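Local coordinates for periplasmic binding protein (Thermotoga lettingae TMO, PDB 4RY8) that binds 5-methylthioribose in a pocket of its periplasmic-binding-protein fold and probably serves as the solute-binding component of a sugar transporter, at residues Gln128-Phe133 with Pro165-Val170. Residues are numbered along the deposited sequence; the frame is centred on the assembly and turned at random.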
# COMPACT_ATOMS: atom_id res chain seq x y z
N GLN C 128 -9.64 -4.41 0.40
CA GLN C 128 -10.35 -5.47 -0.37
C GLN C 128 -11.73 -5.69 0.27
O GLN C 128 -12.74 -5.77 -0.39
CB GLN C 128 -9.55 -6.75 -0.34
CG GLN C 128 -10.13 -7.88 -1.16
CD GLN C 128 -9.87 -7.66 -2.60
OE1 GLN C 128 -9.36 -6.60 -2.98
NE2 GLN C 128 -10.17 -8.66 -3.41
N LEU C 129 -11.77 -5.71 1.61
CA LEU C 129 -13.02 -5.83 2.30
C LEU C 129 -13.91 -4.60 1.96
O LEU C 129 -15.09 -4.74 1.67
CB LEU C 129 -12.78 -5.95 3.83
CG LEU C 129 -14.01 -6.17 4.73
CD1 LEU C 129 -13.58 -6.64 6.11
CD2 LEU C 129 -14.83 -4.91 4.88
N ALA C 130 -13.34 -3.39 2.05
CA ALA C 130 -14.09 -2.15 1.86
C ALA C 130 -14.74 -2.06 0.53
O ALA C 130 -15.91 -1.83 0.43
CB ALA C 130 -13.16 -0.96 2.07
N VAL C 131 -13.95 -2.27 -0.50
CA VAL C 131 -14.43 -2.31 -1.86
C VAL C 131 -15.47 -3.46 -2.13
O VAL C 131 -16.47 -3.23 -2.84
CB VAL C 131 -13.21 -2.40 -2.82
CG1 VAL C 131 -13.64 -2.70 -4.25
CG2 VAL C 131 -12.43 -1.11 -2.74
N ASP C 132 -15.24 -4.67 -1.65
CA ASP C 132 -16.21 -5.72 -1.82
C ASP C 132 -17.55 -5.39 -1.24
O ASP C 132 -18.56 -5.83 -1.74
CB ASP C 132 -15.72 -7.02 -1.17
CG ASP C 132 -14.77 -7.80 -2.07
OD1 ASP C 132 -14.40 -7.27 -3.15
OD2 ASP C 132 -14.41 -8.93 -1.68
N PHE C 133 -17.57 -4.64 -0.14
CA PHE C 133 -18.81 -4.21 0.46
C PHE C 133 -19.27 -2.80 0.02
O PHE C 133 -20.19 -2.25 0.63
CB PHE C 133 -18.63 -4.29 2.00
CG PHE C 133 -18.78 -5.66 2.55
CD1 PHE C 133 -17.71 -6.54 2.57
CD2 PHE C 133 -20.03 -6.10 3.03
CE1 PHE C 133 -17.86 -7.82 3.07
CE2 PHE C 133 -20.18 -7.36 3.53
CZ PHE C 133 -19.10 -8.23 3.55
N PRO C 165 -16.21 5.43 5.98
CA PRO C 165 -16.83 5.46 7.32
C PRO C 165 -18.08 4.60 7.48
O PRO C 165 -18.58 4.47 8.61
CB PRO C 165 -17.12 6.95 7.55
CG PRO C 165 -17.21 7.53 6.19
CD PRO C 165 -16.32 6.72 5.29
N GLY C 166 -18.57 4.00 6.40
CA GLY C 166 -19.53 2.96 6.51
C GLY C 166 -18.98 1.58 6.86
O GLY C 166 -19.74 0.68 7.13
N ILE C 167 -17.65 1.41 6.87
CA ILE C 167 -17.01 0.16 7.25
C ILE C 167 -16.82 0.26 8.75
O ILE C 167 -15.98 1.05 9.22
CB ILE C 167 -15.68 -0.03 6.53
CG1 ILE C 167 -15.91 -0.06 5.03
CG2 ILE C 167 -15.01 -1.33 6.95
CD1 ILE C 167 -16.62 -1.31 4.54
N LYS C 168 -17.65 -0.47 9.51
CA LYS C 168 -17.73 -0.23 10.96
C LYS C 168 -17.10 -1.40 11.71
O LYS C 168 -17.32 -2.54 11.35
CB LYS C 168 -19.18 -0.13 11.45
CG LYS C 168 -20.05 0.93 10.79
CD LYS C 168 -19.74 2.31 11.31
CE LYS C 168 -20.56 3.37 10.58
NZ LYS C 168 -22.00 3.32 10.95
N GLU C 169 -16.34 -1.12 12.77
CA GLU C 169 -15.85 -2.18 13.62
C GLU C 169 -16.95 -2.39 14.64
O GLU C 169 -17.28 -1.49 15.36
CB GLU C 169 -14.54 -1.78 14.30
CG GLU C 169 -13.96 -2.88 15.19
CD GLU C 169 -12.57 -2.59 15.73
OE1 GLU C 169 -11.65 -2.11 15.00
OE2 GLU C 169 -12.37 -2.89 16.91
N VAL C 170 -17.54 -3.57 14.67
CA VAL C 170 -18.57 -3.86 15.67
C VAL C 170 -18.07 -4.77 16.81
O VAL C 170 -18.73 -4.87 17.84
CB VAL C 170 -19.84 -4.48 15.05
CG1 VAL C 170 -20.39 -3.58 13.95
CG2 VAL C 170 -19.55 -5.88 14.53
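The carbonyl oxygen of Leu129 meets Phe133 twice: Leu129 O accepts the backbone N of Phe133 at 3.1 Å, and the edge of the Phe133 ring comes to it in the ring plane, CD1 lying 3.3 Å from that same Leu129 O. With chi1 -80° the ring stands across the helix end and leads away from the strand. Its CB, rather than the ring, is what approaches the strand, 4.4 Å from Ile167 CD1.

No hydrogen bond joins 128-133 to 165-170, and this small apolar contact, burying 128 Å², illustrates how one branched residue can fill the space between two segments. With CG1 beside its own backbone N (chi1 -61°) and CG2 anti to that N, Ile167 presents both branches to the helix. The CD1 end reaches the backbone, 3.8 Å from Ala130 CA, an approach the small Ala130 side chain probably allows; Ala130 CB itself lies 4.1 Å from Ile167 CG1. Leu129 passes alongside in the opposite direction, and its CD2 meets both branches, at 4.0 Å from Ile167 CD1 and 4.1 Å from Ile167 CG2. An alanine in place of Ile167 would probably leave Leu129 CD2 and the Ala130 backbone without this apolar partner, opening a gap between helix and edge strand.

The contact joins helix 118-132 to strand 167-173, outermost of its sheet within the chain, in one lobe of the periplasmic binding protein fold; none of its residues lines the sugar pocket. The strand pairs in parallel with strand 137-142, whose Ala137 and Val139 also touch Ile167. Leu129 also rests on Ala200 and Leu202 of strand 200-203 and on Tyr228 of strand 226-230, while Glu169 OE1 forms a salt bridge with Lys161 and a hydrogen bond with Trp157, both of helix 148-163.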